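PDB 4HIZ: endosialidase from Enterobacteria phage phi92, which hydrolyses polymers of sialic acid internally, probably cleaving both alpha-2,8 and alpha-2,9 linkages as the phage attacks a sialic acid-coated host. Local coordinates for residues A[601-614]-A[624-636]. Residues are numbered along the deposited sequence; the frame is centred on the assembly and turned at random. Where two conformers were deposited one is given.
Sequences IPIKNPSEQRLILC and GSLLQLYGSNHTY
Strands 610-614 and 626-630 run antiparallel, their axes 4.7 Å apart at 169°, with L611/L629 and L613/L627 as the hydrogen-bonded pairs and R610/Y630, I612/Q628 and C614/L626 as the non-hydrogen-bonded ones. Beyond the ladder, G631 N to Q609 O, 2.8 Å, extends the bonding to the start of the type I turn G631 to H634, and T635 N to S607 O ties the chain just after it to the 3-10 segment 606-608. On one face, R610 lies alongside Q628, guanidinium and amide planes only 17° apart. R610 NE gives a rather bent bond (130°) to Q628 OE1 at 3.0 Å, and a water accepts from both R610 NH2 and Q628 NE2. R610 NH1 donates to E608 O, on an in-plane lone pair, and makes a salt bridge with E608 OE1, met on the anti side at 2.9 Å. R610 and Y630 lie side by side, pointing the same way, R610 CD beside Y630 CE1 and oblique to the ring; I612 CG1 packs against the Q628 amide. With CG anti to the backbone N, the H634 ring sits between S607 O over one face and the Y630 ring over the other; ND1 accepts from Y636 N. At the turn, Q609 OE1 takes two N633 donors: the backbone N, 3.1 Å away and nearly along the C=O axis, and ND2 at 3.0 Å, above the carbonyl plane. Q609 NE2 bonds K599 O. The other face is leucine: L613 CD1 meets L627 CD2 at 3.8 Å, while L613 also packs on L613 of the second subunit, where residues 610-613 extend the sheet in a parallel ladder. This hairpin therefore sends leucines into the trimer interface of the C-terminal stalk region, while the E608 salt bridge and a cation-pi contact with Y594 of the second subunit probably temper R610's charge.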
loop_
_atom_site.group_PDB
_atom_site.type_symbol
_atom_site.label_atom_id
_atom_site.label_comp_id
_atom_site.label_asym_id
_atom_site.label_seq_id
_atom_site.Cartn_x
_atom_site.Cartn_y
_atom_site.Cartn_z
ATOM N N ILE A 601 24.006 13.007 20.553
ATOM C CA ILE A 601 25.377 13.436 20.273
ATOM C C ILE A 601 25.562 13.682 18.759
ATOM O O ILE A 601 25.229 12.818 17.941
ATOM C CB ILE A 601 26.401 12.374 20.733
ATOM C CG1 ILE A 601 26.224 12.085 22.226
ATOM C CG2 ILE A 601 27.816 12.873 20.377
ATOM C CD1 ILE A 601 27.082 10.891 22.741
ATOM N N PRO A 602 26.046 14.867 18.371
ATOM C CA PRO A 602 26.195 15.108 16.925
ATOM C C PRO A 602 27.232 14.190 16.312
ATOM O O PRO A 602 28.258 13.854 16.955
ATOM C CB PRO A 602 26.712 16.554 16.860
ATOM C CG PRO A 602 26.192 17.197 18.144
ATOM C CD PRO A 602 26.289 16.082 19.173
ATOM N N ILE A 603 26.988 13.790 15.073
ATOM C CA ILE A 603 27.956 12.973 14.348
ATOM C C ILE A 603 29.014 13.852 13.659
ATOM O O ILE A 603 30.196 13.489 13.599
ATOM C CB ILE A 603 27.244 12.028 13.335
ATOM C CG1 ILE A 603 28.163 10.873 12.943
ATOM C CG2 ILE A 603 26.680 12.792 12.126
ATOM C CD1 ILE A 603 28.388 9.928 14.076
ATOM N N LYS A 604 28.605 15.015 13.156
ATOM C CA LYS A 604 29.559 15.881 12.459
ATOM C C LYS A 604 30.449 16.694 13.405
ATOM O O LYS A 604 31.680 16.599 13.338
ATOM C CB LYS A 604 28.854 16.821 11.464
ATOM C CG LYS A 604 28.024 16.091 10.406
ATOM C CD LYS A 604 27.638 16.997 9.210
ATOM C CE LYS A 604 26.885 18.215 9.650
ATOM N NZ LYS A 604 26.392 19.011 8.486
ATOM N N ASN A 605 29.815 17.506 14.260
ATOM C CA ASN A 605 30.517 18.441 15.124
ATOM C C ASN A 605 29.952 18.376 16.540
ATOM O O ASN A 605 29.114 19.201 16.924
ATOM C CB ASN A 605 30.391 19.858 14.581
ATOM C CG ASN A 605 30.950 20.001 13.169
ATOM O OD1 ASN A 605 32.178 19.971 12.976
ATOM N ND2 ASN A 605 30.063 20.187 12.173
ATOM N N PRO A 606 30.436 17.415 17.335
ATOM C CA PRO A 606 29.907 17.228 18.695
ATOM C C PRO A 606 30.031 18.496 19.533
ATOM O O PRO A 606 29.220 18.692 20.435
ATOM C CB PRO A 606 30.809 16.129 19.290
ATOM C CG PRO A 606 31.393 15.407 18.121
ATOM C CD PRO A 606 31.384 16.368 16.937
ATOM N N SER A 607 31.014 19.342 19.245
ATOM C CA SER A 607 31.218 20.549 20.038
ATOM C C SER A 607 30.085 21.569 19.880
ATOM O O SER A 607 30.073 22.574 20.578
ATOM C CB SER A 607 32.559 21.202 19.673
ATOM O OG SER A 607 32.515 21.644 18.324
ATOM N N GLU A 608 29.141 21.304 18.968
ATOM C CA GLU A 608 27.981 22.183 18.785
ATOM C C GLU A 608 26.780 21.751 19.618
ATOM O O GLU A 608 25.779 22.487 19.677
ATOM C CB GLU A 608 27.517 22.179 17.324
ATOM C CG GLU A 608 28.566 22.761 16.364
ATOM C CD GLU A 608 28.596 24.285 16.376
ATOM O OE1 GLU A 608 27.552 24.927 16.547
ATOM O OE2 GLU A 608 29.680 24.856 16.180
ATOM N N GLN A 609 26.865 20.578 20.240
ATOM C CA GLN A 609 25.670 19.909 20.802
ATOM C C GLN A 609 24.799 20.812 21.679
ATOM O O GLN A 609 25.221 21.244 22.770
ATOM C CB GLN A 609 26.063 18.687 21.636
ATOM C CG GLN A 609 24.828 17.899 22.110
ATOM C CD GLN A 609 25.217 16.789 23.082
ATOM O OE1 GLN A 609 26.196 16.918 23.822
ATOM N NE2 GLN A 609 24.461 15.694 23.079
ATOM N N ARG A 610 23.568 21.052 21.216
ATOM C CA ARG A 610 22.626 21.838 22.007
ATOM C C ARG A 610 21.230 21.735 21.420
ATOM O O ARG A 610 21.040 21.405 20.233
ATOM C CB ARG A 610 23.062 23.311 22.032
ATOM C CG ARG A 610 22.979 24.023 20.649
ATOM C CD ARG A 610 23.792 25.307 20.731
ATOM N NE ARG A 610 23.704 26.180 19.552
ATOM C CZ ARG A 610 24.427 26.026 18.449
ATOM N NH1 ARG A 610 25.271 24.985 18.304
ATOM N NH2 ARG A 610 24.311 26.935 17.482
ATOM N N LEU A 611 20.265 22.025 22.278
ATOM C CA LEU A 611 18.866 22.084 21.874
ATOM C C LEU A 611 18.447 23.557 21.911
ATOM O O LEU A 611 18.710 24.245 22.902
ATOM C CB LEU A 611 18.006 21.254 22.860
ATOM C CG LEU A 611 16.494 21.225 22.535
ATOM C CD1 LEU A 611 16.179 20.555 21.185
ATOM C CD2 LEU A 611 15.673 20.553 23.673
ATOM N N ILE A 612 17.815 24.047 20.840
ATOM C CA ILE A 612 17.417 25.469 20.783
ATOM C C ILE A 612 15.889 25.541 20.681
ATOM O O ILE A 612 15.294 25.070 19.710
ATOM C CB ILE A 612 18.024 26.229 19.576
ATOM C CG1 ILE A 612 19.548 26.017 19.546
ATOM C CG2 ILE A 612 17.660 27.731 19.684
ATOM C CD1 ILE A 612 20.194 26.632 18.276
ATOM N N LEU A 613 15.256 26.132 21.679
ATOM C CA LEU A 613 13.807 26.302 21.675
ATOM C C LEU A 613 13.551 27.731 21.260
ATOM O O LEU A 613 14.122 28.645 21.845
ATOM C CB LEU A 613 13.259 26.078 23.079
ATOM C CG LEU A 613 13.587 24.712 23.683
ATOM C CD1 LEU A 613 13.388 24.791 25.170
ATOM C CD2 LEU A 613 12.678 23.654 23.077
ATOM N N CYS A 614 12.706 27.931 20.244
ATOM C CA CYS A 614 12.570 29.259 19.616
ATOM C C CYS A 614 11.140 29.747 19.584
ATOM O O CYS A 614 10.253 29.004 19.159
ATOM C CB CYS A 614 13.026 29.198 18.146
ATOM S SG CYS A 614 14.557 28.330 17.831
ATOM N N GLY A 624 13.041 35.853 17.301
ATOM C CA GLY A 624 12.277 35.458 18.481
ATOM C C GLY A 624 13.178 35.219 19.680
ATOM O O GLY A 624 14.402 35.113 19.566
ATOM N N SER A 625 12.578 35.165 20.857
ATOM C CA SER A 625 13.309 34.704 22.040
ATOM C C SER A 625 13.726 33.245 21.860
ATOM O O SER A 625 13.069 32.488 21.136
ATOM C CB SER A 625 12.438 34.870 23.297
ATOM O OG SER A 625 11.235 34.140 23.175
ATOM N N LEU A 626 14.817 32.867 22.526
ATOM C CA LEU A 626 15.401 31.518 22.411
ATOM C C LEU A 626 15.785 31.028 23.799
ATOM O O LEU A 626 16.269 31.821 24.616
ATOM C CB LEU A 626 16.745 31.537 21.640
ATOM C CG LEU A 626 16.763 32.213 20.273
ATOM C CD1 LEU A 626 18.216 32.319 19.774
ATOM C CD2 LEU A 626 15.917 31.433 19.270
ATOM N N LEU A 627 15.621 29.725 24.047
ATOM C CA LEU A 627 16.316 29.103 25.177
ATOM C C LEU A 627 17.268 28.063 24.589
ATOM O O LEU A 627 16.849 27.175 23.836
ATOM C CB LEU A 627 15.306 28.427 26.121
ATOM C CG LEU A 627 15.983 27.559 27.218
ATOM C CD1 LEU A 627 16.843 28.430 28.135
ATOM C CD2 LEU A 627 14.890 26.779 28.036
ATOM N N GLN A 628 18.558 28.192 24.893
ATOM C CA GLN A 628 19.531 27.220 24.396
ATOM C C GLN A 628 20.032 26.389 25.577
ATOM O O GLN A 628 20.493 26.928 26.606
ATOM C CB GLN A 628 20.724 27.913 23.687
ATOM C CG GLN A 628 20.248 28.725 22.444
ATOM C CD GLN A 628 21.334 28.878 21.404
ATOM O OE1 GLN A 628 22.227 28.051 21.299
ATOM N NE2 GLN A 628 21.231 29.929 20.598
ATOM N N LEU A 629 19.937 25.077 25.428
ATOM C CA LEU A 629 20.418 24.159 26.461
ATOM C C LEU A 629 21.610 23.438 25.844
ATOM O O LEU A 629 21.438 22.708 24.856
ATOM C CB LEU A 629 19.307 23.145 26.792
ATOM C CG LEU A 629 18.051 23.783 27.397
ATOM C CD1 LEU A 629 16.863 22.759 27.540
ATOM C CD2 LEU A 629 18.377 24.488 28.711
ATOM N N TYR A 630 22.819 23.661 26.373
ATOM C CA TYR A 630 24.007 23.024 25.795
ATOM C C TYR A 630 24.216 21.613 26.347
ATOM O O TYR A 630 23.941 21.358 27.514
ATOM C CB TYR A 630 25.271 23.849 26.105
ATOM C CG TYR A 630 25.403 25.207 25.437
ATOM C CD1 TYR A 630 24.403 25.754 24.651
ATOM C CD2 TYR A 630 26.564 25.940 25.612
ATOM C CE1 TYR A 630 24.575 27.028 24.022
ATOM C CE2 TYR A 630 26.748 27.181 25.035
ATOM C CZ TYR A 630 25.757 27.731 24.231
ATOM O OH TYR A 630 25.966 28.983 23.656
ATOM N N GLY A 631 24.677 20.703 25.498
ATOM C CA GLY A 631 24.985 19.340 25.905
ATOM C C GLY A 631 26.367 19.238 26.537
ATOM O O GLY A 631 27.178 20.182 26.518
ATOM N N SER A 632 26.651 18.045 27.040
ATOM C CA SER A 632 27.945 17.740 27.650
ATOM C C SER A 632 29.100 17.732 26.649
ATOM O O SER A 632 30.277 17.840 27.050
ATOM C CB SER A 632 27.839 16.390 28.367
ATOM O OG SER A 632 27.580 15.345 27.433
ATOM N N ASN A 633 28.780 17.596 25.364
ATOM C CA ASN A 633 29.845 17.599 24.341
ATOM C C ASN A 633 30.138 18.984 23.793
ATOM O O ASN A 633 31.105 19.161 23.059
ATOM C CB ASN A 633 29.493 16.678 23.172
ATOM C CG ASN A 633 29.445 15.241 23.576
ATOM O OD1 ASN A 633 30.466 14.585 23.602
ATOM N ND2 ASN A 633 28.267 14.741 23.917
ATOM N N HIS A 634 29.330 19.977 24.169
ATOM C CA HIS A 634 29.529 21.316 23.653
ATOM C C HIS A 634 30.905 21.883 24.076
ATOM O O HIS A 634 31.431 21.520 25.127
ATOM C CB HIS A 634 28.428 22.235 24.198
ATOM C CG HIS A 634 28.324 23.533 23.466
ATOM N ND1 HIS A 634 29.160 24.601 23.715
ATOM C CD2 HIS A 634 27.477 23.934 22.486
ATOM C CE1 HIS A 634 28.842 25.599 22.905
ATOM N NE2 HIS A 634 27.814 25.223 22.159
ATOM N N THR A 635 31.482 22.762 23.263
ATOM C CA THR A 635 32.681 23.499 23.674
ATOM C C THR A 635 32.615 24.045 25.109
ATOM O O THR A 635 33.619 24.007 25.850
ATOM C CB THR A 635 32.896 24.689 22.727
ATOM O OG1 THR A 635 33.051 24.185 21.406
ATOM C CG2 THR A 635 34.136 25.499 23.119
ATOM N N TYR A 636 31.441 24.570 25.480
ATOM C CA TYR A 636 31.177 25.034 26.840
ATOM C C TYR A 636 30.086 24.134 27.414
ATOM O O TYR A 636 28.898 24.430 27.318
ATOM C CB TYR A 636 30.720 26.495 26.818
ATOM C CG TYR A 636 31.722 27.384 26.123
ATOM C CD1 TYR A 636 32.913 27.727 26.749
ATOM C CD2 TYR A 636 31.478 27.883 24.848
ATOM C CE1 TYR A 636 33.850 28.549 26.120
ATOM C CE2 TYR A 636 32.419 28.700 24.205
ATOM C CZ TYR A 636 33.596 29.028 24.848
ATOM O OH TYR A 636 34.521 29.833 24.215
HETATM O O HOH W 1 30.545 25.188 19.693
HETATM O O HOH W 2 22.969 29.454 18.152
#